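Amino acid amide racemase (Ochrobactrum anthropi, PDB 6GIO) is a pyridoxal-5'-phosphate-binding enzyme of the class-III aminotransferase family, with the fold of the PLP-dependent aminotransferases. Local coordinates at residues Arg129-Gly137 against Pro162-Pro170; Cys118-Thr127 against Trp283-Val292. All blocks are in the same frame, centred on the assembly; numbering follows the deposited sequence.

Contact 1 (Arg129-Gly137 against Pro162-Pro170); sequences RSRIISFIG and PGVLLLPYP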
loop_
_atom_site.group_PDB
_atom_site.type_symbol
_atom_site.label_atom_id
_atom_site.label_comp_id
_atom_site.label_asym_id
_atom_site.label_seq_id
_atom_site.Cartn_x
_atom_site.Cartn_y
_atom_site.Cartn_z
ATOM N N ARG C 129 14.058 -16.611 -13.960
ATOM C CA ARG C 129 15.146 -16.888 -13.060
ATOM C C ARG C 129 14.663 -16.625 -11.622
ATOM O O ARG C 129 13.899 -15.744 -11.392
ATOM C CB ARG C 129 16.294 -15.969 -13.408
ATOM C CG ARG C 129 16.774 -16.044 -14.853
ATOM C CD ARG C 129 17.845 -15.008 -15.013
ATOM N NE ARG C 129 18.487 -14.985 -16.312
ATOM C CZ ARG C 129 19.646 -14.402 -16.559
ATOM N NH1 ARG C 129 20.340 -13.814 -15.578
ATOM N NH2 ARG C 129 20.136 -14.446 -17.787
ATOM N N SER C 130 15.135 -17.395 -10.665
ATOM C CA SER C 130 14.569 -17.410 -9.331
ATOM C C SER C 130 15.431 -16.734 -8.283
ATOM O O SER C 130 14.951 -16.421 -7.184
ATOM C CB SER C 130 14.320 -18.889 -8.931
ATOM O OG SER C 130 15.543 -19.648 -9.018
ATOM N N ARG C 131 16.709 -16.538 -8.604
ATOM C CA ARG C 131 17.667 -16.013 -7.645
ATOM C C ARG C 131 17.768 -14.473 -7.683
ATOM O O ARG C 131 17.605 -13.842 -8.750
ATOM C CB ARG C 131 19.036 -16.620 -7.892
ATOM C CG ARG C 131 19.090 -18.125 -7.678
ATOM C CD ARG C 131 20.511 -18.593 -7.916
ATOM N NE ARG C 131 20.630 -20.033 -8.188
ATOM C CZ ARG C 131 20.863 -20.958 -7.265
ATOM N NH1 ARG C 131 20.977 -20.645 -5.970
ATOM N NH2 ARG C 131 20.966 -22.224 -7.654
ATOM N N ILE C 132 18.034 -13.901 -6.501
ATOM C CA ILE C 132 18.100 -12.454 -6.319
ATOM C C ILE C 132 19.373 -12.048 -5.563
ATOM O O ILE C 132 19.708 -12.674 -4.579
ATOM C CB ILE C 132 16.847 -11.921 -5.550
ATOM C CG1 ILE C 132 15.575 -12.096 -6.396
ATOM C CG2 ILE C 132 17.022 -10.449 -5.175
ATOM C CD1 ILE C 132 15.539 -11.346 -7.706
ATOM N N ILE C 133 20.049 -10.984 -6.001
ATOM C CA ILE C 133 21.210 -10.453 -5.266
ATOM C C ILE C 133 20.741 -9.228 -4.487
ATOM O O ILE C 133 20.134 -8.343 -5.032
ATOM C CB ILE C 133 22.411 -10.150 -6.176
ATOM C CG1 ILE C 133 22.853 -11.438 -6.897
ATOM C CG2 ILE C 133 23.598 -9.589 -5.373
ATOM C CD1 ILE C 133 23.600 -11.191 -8.186
ATOM N N SER C 134 21.029 -9.221 -3.208
ATOM C CA SER C 134 20.734 -8.096 -2.351
ATOM C C SER C 134 21.921 -7.782 -1.376
ATOM O O SER C 134 22.929 -8.489 -1.366
ATOM C CB SER C 134 19.486 -8.453 -1.585
ATOM O OG SER C 134 19.100 -7.407 -0.756
ATOM N N PHE C 135 21.804 -6.726 -0.572
ATOM C CA PHE C 135 22.867 -6.352 0.360
ATOM C C PHE C 135 22.492 -6.534 1.808
ATOM O O PHE C 135 21.374 -6.264 2.178
ATOM C CB PHE C 135 23.343 -4.907 0.123
ATOM C CG PHE C 135 24.237 -4.818 -1.063
ATOM C CD1 PHE C 135 25.581 -5.146 -0.943
ATOM C CD2 PHE C 135 23.718 -4.588 -2.309
ATOM C CE1 PHE C 135 26.402 -5.168 -2.062
ATOM C CE2 PHE C 135 24.537 -4.625 -3.441
ATOM C CZ PHE C 135 25.886 -4.888 -3.305
ATOM N N ILE C 136 23.448 -6.995 2.602
ATOM C CA ILE C 136 23.289 -7.020 4.046
ATOM C C ILE C 136 23.002 -5.583 4.475
ATOM O O ILE C 136 23.738 -4.618 4.130
ATOM C CB ILE C 136 24.534 -7.585 4.773
ATOM C CG1 ILE C 136 24.734 -9.055 4.437
ATOM C CG2 ILE C 136 24.393 -7.463 6.297
ATOM C CD1 ILE C 136 26.106 -9.576 4.751
ATOM N N GLY C 137 21.910 -5.434 5.212
ATOM C CA GLY C 137 21.519 -4.156 5.758
ATOM C C GLY C 137 20.561 -3.364 4.891
ATOM O O GLY C 137 20.058 -2.299 5.318
ATOM N N PRO C 162 13.847 -17.764 -0.404
ATOM C CA PRO C 162 14.828 -18.698 -0.952
ATOM C C PRO C 162 15.441 -18.180 -2.235
ATOM O O PRO C 162 14.734 -17.579 -3.066
ATOM C CB PRO C 162 14.012 -19.981 -1.256
ATOM C CG PRO C 162 12.754 -19.842 -0.488
ATOM C CD PRO C 162 12.509 -18.372 -0.253
ATOM N N GLY C 163 16.736 -18.407 -2.395
ATOM C CA GLY C 163 17.452 -17.982 -3.591
ATOM C C GLY C 163 18.088 -16.587 -3.494
ATOM O O GLY C 163 18.645 -16.110 -4.475
ATOM N N VAL C 164 18.034 -15.965 -2.315
ATOM C CA VAL C 164 18.644 -14.637 -2.093
ATOM C C VAL C 164 20.107 -14.773 -1.655
ATOM O O VAL C 164 20.450 -15.476 -0.680
ATOM C CB VAL C 164 17.834 -13.781 -1.072
ATOM C CG1 VAL C 164 18.565 -12.483 -0.727
ATOM C CG2 VAL C 164 16.473 -13.447 -1.655
ATOM N N LEU C 165 20.973 -14.108 -2.412
ATOM C CA LEU C 165 22.383 -13.977 -2.091
ATOM C C LEU C 165 22.551 -12.621 -1.459
ATOM O O LEU C 165 22.342 -11.616 -2.152
ATOM C CB LEU C 165 23.235 -14.064 -3.379
ATOM C CG LEU C 165 24.761 -13.894 -3.185
ATOM C CD1 LEU C 165 25.236 -14.803 -2.070
ATOM C CD2 LEU C 165 25.561 -14.167 -4.459
ATOM N N LEU C 166 22.885 -12.597 -0.157
ATOM C CA LEU C 166 23.210 -11.367 0.594
ATOM C C LEU C 166 24.721 -11.062 0.714
ATOM O O LEU C 166 25.483 -11.854 1.261
ATOM C CB LEU C 166 22.636 -11.434 1.998
ATOM C CG LEU C 166 21.125 -11.314 2.122
ATOM C CD1 LEU C 166 20.744 -11.557 3.586
ATOM C CD2 LEU C 166 20.572 -9.974 1.664
ATOM N N LEU C 167 25.146 -9.896 0.225
ATOM C CA LEU C 167 26.546 -9.500 0.240
ATOM C C LEU C 167 26.741 -8.348 1.171
ATOM O O LEU C 167 25.821 -7.552 1.317
ATOM C CB LEU C 167 26.946 -9.010 -1.144
ATOM C CG LEU C 167 26.851 -9.981 -2.324
ATOM C CD1 LEU C 167 27.073 -9.230 -3.617
ATOM C CD2 LEU C 167 27.850 -11.107 -2.164
ATOM N N PRO C 168 27.961 -8.191 1.749
ATOM C CA PRO C 168 28.246 -6.980 2.491
ATOM C C PRO C 168 28.218 -5.744 1.601
ATOM O O PRO C 168 28.613 -5.783 0.406
ATOM C CB PRO C 168 29.661 -7.227 3.050
ATOM C CG PRO C 168 29.881 -8.700 2.972
ATOM C CD PRO C 168 29.113 -9.116 1.770
ATOM N N TYR C 169 27.719 -4.651 2.162
ATOM C CA TYR C 169 27.813 -3.361 1.483
ATOM C C TYR C 169 29.113 -2.662 1.948
ATOM O O TYR C 169 29.309 -2.411 3.129
ATOM C CB TYR C 169 26.544 -2.528 1.756
ATOM C CG TYR C 169 26.255 -1.355 0.845
ATOM C CD1 TYR C 169 26.854 -0.133 1.048
ATOM C CD2 TYR C 169 25.279 -1.453 -0.186
ATOM C CE1 TYR C 169 26.522 0.977 0.262
ATOM C CE2 TYR C 169 24.942 -0.367 -0.962
ATOM C CZ TYR C 169 25.579 0.851 -0.748
ATOM O OH TYR C 169 25.249 1.959 -1.509
ATOM N N PRO C 170 30.027 -2.412 1.021
ATOM C CA PRO C 170 31.300 -1.819 1.400
ATOM C C PRO C 170 31.143 -0.450 2.019
ATOM O O PRO C 170 30.551 0.450 1.394
ATOM C CB PRO C 170 32.031 -1.627 0.077
ATOM C CG PRO C 170 31.237 -2.294 -0.957
ATOM C CD PRO C 170 29.929 -2.701 -0.421
HETATM O O HOH W 1 14.788 -15.428 -4.622
HETATM O O HOH W 2 20.724 -18.128 -4.665
#

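Contact 2 (Cys118-Thr127 against Trp283-Val292); sequences CAVRVLTAAT and WVMDHAPAFV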
loop_
_atom_site.group_PDB
_atom_site.type_symbol
_atom_site.label_atom_id
_atom_site.label_comp_id
_atom_site.label_asym_id
_atom_site.label_seq_id
_atom_site.Cartn_x
_atom_site.Cartn_y
_atom_site.Cartn_z
ATOM N N CYS C 118 6.255 -5.899 -5.960
ATOM C CA CYS C 118 5.977 -5.906 -7.374
ATOM C C CYS C 118 7.223 -6.269 -8.145
ATOM O O CYS C 118 7.215 -7.207 -8.952
ATOM C CB CYS C 118 5.444 -4.532 -7.840
ATOM S SG CYS C 118 5.177 -4.505 -9.647
ATOM N N ALA C 119 8.307 -5.529 -7.887
ATOM C CA ALA C 119 9.541 -5.723 -8.632
ATOM C C ALA C 119 9.960 -7.168 -8.520
ATOM O O ALA C 119 10.187 -7.794 -9.544
ATOM C CB ALA C 119 10.662 -4.789 -8.137
ATOM N N VAL C 120 10.044 -7.715 -7.303
ATOM C CA VAL C 120 10.506 -9.106 -7.178
ATOM C C VAL C 120 9.583 -10.118 -7.863
ATOM O O VAL C 120 10.064 -11.045 -8.565
ATOM C CB VAL C 120 10.823 -9.567 -5.715
ATOM C CG1 VAL C 120 9.605 -9.551 -4.806
ATOM C CG2 VAL C 120 11.405 -10.969 -5.750
ATOM N N ARG C 121 8.277 -9.925 -7.711
ATOM C CA ARG C 121 7.299 -10.846 -8.336
ATOM C C ARG C 121 7.436 -10.824 -9.867
ATOM O O ARG C 121 7.509 -11.868 -10.459
ATOM C CB ARG C 121 5.880 -10.427 -7.958
ATOM C CG ARG C 121 5.529 -10.616 -6.492
ATOM C CD ARG C 121 4.033 -10.611 -6.269
ATOM N NE ARG C 121 3.321 -11.506 -7.145
ATOM C CZ ARG C 121 2.195 -11.227 -7.767
ATOM N NH1 ARG C 121 1.391 -10.283 -7.312
ATOM N NH2 ARG C 121 1.893 -11.882 -8.866
ATOM N N VAL C 122 7.567 -9.651 -10.463
ATOM C CA VAL C 122 7.521 -9.563 -11.923
ATOM C C VAL C 122 8.874 -9.843 -12.540
ATOM O O VAL C 122 8.976 -10.348 -13.674
ATOM C CB VAL C 122 6.944 -8.197 -12.390
ATOM C CG1 VAL C 122 7.911 -7.061 -12.139
ATOM C CG2 VAL C 122 6.517 -8.262 -13.853
ATOM N N LEU C 123 9.928 -9.500 -11.816
ATOM C CA LEU C 123 11.288 -9.820 -12.325
ATOM C C LEU C 123 11.523 -11.341 -12.423
ATOM O O LEU C 123 12.002 -11.855 -13.456
ATOM C CB LEU C 123 12.348 -9.166 -11.478
ATOM C CG LEU C 123 12.526 -7.659 -11.580
ATOM C CD1 LEU C 123 13.241 -7.167 -10.322
ATOM C CD2 LEU C 123 13.318 -7.295 -12.817
ATOM N N THR C 124 11.156 -12.063 -11.375
ATOM C CA THR C 124 11.362 -13.524 -11.374
ATOM C C THR C 124 10.486 -14.160 -12.455
ATOM O O THR C 124 10.975 -14.975 -13.247
ATOM C CB THR C 124 11.091 -14.121 -10.013
ATOM O OG1 THR C 124 9.844 -13.636 -9.546
ATOM C CG2 THR C 124 12.158 -13.692 -9.040
ATOM N N ALA C 125 9.232 -13.713 -12.547
ATOM C CA ALA C 125 8.280 -14.288 -13.492
ATOM C C ALA C 125 8.722 -13.999 -14.914
ATOM O O ALA C 125 8.729 -14.900 -15.717
ATOM C CB ALA C 125 6.860 -13.770 -13.250
ATOM N N ALA C 126 9.162 -12.767 -15.212
ATOM C CA ALA C 126 9.467 -12.393 -16.610
ATOM C C ALA C 126 10.794 -12.953 -17.095
ATOM O O ALA C 126 10.950 -13.319 -18.287
ATOM C CB ALA C 126 9.451 -10.876 -16.751
ATOM N N THR C 127 11.766 -13.001 -16.187
ATOM C CA THR C 127 13.112 -13.522 -16.513
ATOM C C THR C 127 13.175 -15.037 -16.523
ATOM O O THR C 127 14.066 -15.629 -17.171
ATOM C CB THR C 127 14.198 -13.045 -15.517
ATOM O OG1 THR C 127 13.932 -13.531 -14.192
ATOM C CG2 THR C 127 14.303 -11.497 -15.522
ATOM N N TRP C 283 9.091 -5.424 -21.894
ATOM C CA TRP C 283 9.004 -6.873 -21.928
ATOM C C TRP C 283 8.828 -7.445 -20.517
ATOM O O TRP C 283 8.187 -8.447 -20.358
ATOM C CB TRP C 283 10.197 -7.507 -22.670
ATOM C CG TRP C 283 11.539 -7.492 -21.957
ATOM C CD1 TRP C 283 12.502 -6.526 -22.021
ATOM C CD2 TRP C 283 12.063 -8.509 -21.112
ATOM N NE1 TRP C 283 13.567 -6.867 -21.244
ATOM C CE2 TRP C 283 13.329 -8.090 -20.688
ATOM C CE3 TRP C 283 11.588 -9.743 -20.679
ATOM C CZ2 TRP C 283 14.126 -8.863 -19.841
ATOM C CZ3 TRP C 283 12.366 -10.495 -19.822
ATOM C CH2 TRP C 283 13.623 -10.051 -19.415
ATOM N N VAL C 284 9.340 -6.779 -19.498
ATOM C CA VAL C 284 9.065 -7.187 -18.105
ATOM C C VAL C 284 7.709 -6.672 -17.623
ATOM O O VAL C 284 6.914 -7.425 -17.043
ATOM C CB VAL C 284 10.150 -6.622 -17.161
ATOM C CG1 VAL C 284 9.811 -6.877 -15.686
ATOM C CG2 VAL C 284 11.509 -7.174 -17.539
ATOM N N MET C 285 7.461 -5.387 -17.850
ATOM C CA MET C 285 6.365 -4.680 -17.206
ATOM C C MET C 285 5.000 -5.084 -17.775
ATOM O O MET C 285 3.964 -5.027 -17.086
ATOM C CB MET C 285 6.595 -3.170 -17.285
ATOM C CG MET C 285 7.854 -2.719 -16.589
ATOM S SD MET C 285 7.903 -3.066 -14.800
ATOM C CE MET C 285 6.502 -2.145 -14.215
ATOM N N ASP C 286 5.015 -5.521 -19.032
ATOM C CA ASP C 286 3.835 -6.074 -19.683
ATOM C C ASP C 286 3.804 -7.606 -19.648
ATOM O O ASP C 286 3.144 -8.210 -20.482
ATOM C CB ASP C 286 3.767 -5.620 -21.145
ATOM C CG ASP C 286 3.349 -4.186 -21.291
ATOM O OD1 ASP C 286 3.063 -3.501 -20.256
ATOM O OD2 ASP C 286 3.323 -3.736 -22.472
ATOM N N HIS C 287 4.472 -8.227 -18.678
ATOM C CA HIS C 287 4.615 -9.711 -18.619
ATOM C C HIS C 287 3.258 -10.428 -18.724
ATOM O O HIS C 287 3.128 -11.367 -19.479
ATOM C CB HIS C 287 5.339 -10.134 -17.332
ATOM C CG HIS C 287 5.210 -11.586 -17.005
ATOM N ND1 HIS C 287 5.893 -12.564 -17.695
ATOM C CD2 HIS C 287 4.496 -12.227 -16.045
ATOM C CE1 HIS C 287 5.589 -13.748 -17.192
ATOM N NE2 HIS C 287 4.730 -13.575 -16.200
ATOM N N ALA C 288 2.262 -9.969 -17.974
ATOM C CA ALA C 288 0.919 -10.514 -18.082
ATOM C C ALA C 288 -0.102 -9.527 -17.556
ATOM O O ALA C 288 0.195 -8.770 -16.646
ATOM C CB ALA C 288 0.828 -11.808 -17.299
ATOM N N PRO C 289 -1.339 -9.574 -18.076
ATOM C CA PRO C 289 -2.325 -8.704 -17.491
ATOM C C PRO C 289 -2.663 -9.093 -16.067
ATOM O O PRO C 289 -2.505 -10.229 -15.658
ATOM C CB PRO C 289 -3.533 -8.867 -18.433
ATOM C CG PRO C 289 -3.393 -10.255 -18.972
ATOM C CD PRO C 289 -1.908 -10.429 -19.133
ATOM N N ALA C 290 -3.098 -8.130 -15.301
ATOM C CA ALA C 290 -3.668 -8.396 -13.983
ATOM C C ALA C 290 -2.752 -9.190 -13.051
ATOM O O ALA C 290 -3.206 -10.018 -12.305
ATOM C CB ALA C 290 -4.988 -9.109 -14.138
ATOM N N PHE C 291 -1.464 -8.918 -13.103
ATOM C CA PHE C 291 -0.493 -9.690 -12.382
ATOM C C PHE C 291 -0.160 -9.098 -11.029
ATOM O O PHE C 291 0.144 -9.831 -10.109
ATOM C CB PHE C 291 0.766 -9.742 -13.216
ATOM C CG PHE C 291 1.749 -10.772 -12.769
ATOM C CD1 PHE C 291 1.394 -12.118 -12.724
ATOM C CD2 PHE C 291 3.052 -10.409 -12.460
ATOM C CE1 PHE C 291 2.307 -13.076 -12.341
ATOM C CE2 PHE C 291 3.974 -11.347 -12.062
ATOM C CZ PHE C 291 3.605 -12.688 -12.003
ATOM N N VAL C 292 -0.145 -7.773 -10.933
ATOM C CA VAL C 292 0.079 -7.105 -9.654
ATOM C C VAL C 292 -0.941 -5.980 -9.491
ATOM O O VAL C 292 -0.701 -4.865 -9.914
ATOM C CB VAL C 292 1.518 -6.566 -9.522
ATOM C CG1 VAL C 292 1.786 -6.177 -8.078
ATOM C CG2 VAL C 292 2.548 -7.614 -9.942
#

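Contact 1 (Arg129-Gly137 against Pro162-Pro170)
Strands 131-135 and 164-167 run parallel, with I132 beside V164 and F135 beside L167, their axes 4.6 Å apart at the closest and 27° apart in direction. Five backbone hydrogen bonds form the ladder, from I132 N to G163 O at one end to I136 N to L167 O at the other. The straightest is S134 N to L165 O, 2.9 Å long. I133, F135, L165 and L167 share one face of the sheet. There CG2 of I133 meets CD1 of L167 at 3.9 Å, and helices 179-191 and 220-229 cover the layer. Past the end of strand 164-167, Y169 meets F135 in a T-shaped stack. The edge of Y169 points at the face of F135, with CD2 of Y169 3.6 Å from CG of F135 and the planes at 80°. With chi1 at -163° the CG of Y169 lies opposite its backbone N, and the ring reaches F135 edge-first; its OH is hydrogen-bonded to E205 O. On the other face CD2 of L166 rests 3.7 Å from CB of S134, whose OG bonds to I149 O. One water bridges S130 O and P162 O where the strands begin. The pair belongs to a beta-alpha-beta unit, strand 131-135, helix 144-147 and strand 164-167, at the edge of the large PLP-domain sheet.

Contact 2 (Cys118-Thr127 against Trp283-Val292)
Helix 112-127, which begins in the PLP pocket, packs here against the end of helix 282-285 and the loop that follows it, at the subunit interface. R121 reaches the loop with its guanidinium group. Its NH2 donates to F291 O at 3.0 Å with a bent N-H...O angle of 133°, and NH1 adds a weak bond to the same oxygen. The same NH2 lies over the centre of the F291 ring. This is a cation-pi contact, with CZ of R121 4.7 Å from the ring centroid and the two planes 55° apart. The R121 chain bends at chi3 (50°), which helps bring the group over the ring. CG2 of V292 lies against one face of the guanidinium, 3.9 Å from NH1. H287 covers the opposite face of the F291 ring with CD2, so the phenyl group is held between R121 and H287. CB of A125 touches both CZ of F291 and NE2 of H287, each at 3.6 Å. The face of the imidazole lies over the backbone of A125 and A126. One turn back from A126, CG2 of V122 meets CG1 of V284 at 4.0 Å. W283 turns the edge of its indole to A126 O, with CZ3 3.5 Å away, while CG2 of its neighbour V284 lies over the ring centre. I18 of the second subunit packs on C118 and F291, and H157 of that subunit meets the F291 ring. Helix and loop thus pack together beside the dimer interface of this PLP-dependent aminotransferase fold.

In the fold
Both contacts lie in the part of the chain built around the mixed sheet that runs from strand 104-109 to strand 164-167, with centres 20 Å apart. Helix 112-127 of contact 2 leads directly into strand 131-135 of contact 1, and R129 O packs on T124 CB at this junction. Along the chain, contact 1 is nested inside the long loop that contact 2 closes. Strand 164-167 is an outermost strand of the sheet within the chain. Helix 112-127 packs across strands 199-204, 234-238 and 262-265. Contact 1 therefore builds one edge of the sheet, whereas contact 2 joins a helix covering it to the dimer interface. The second subunit does not touch the two segments of contact 1.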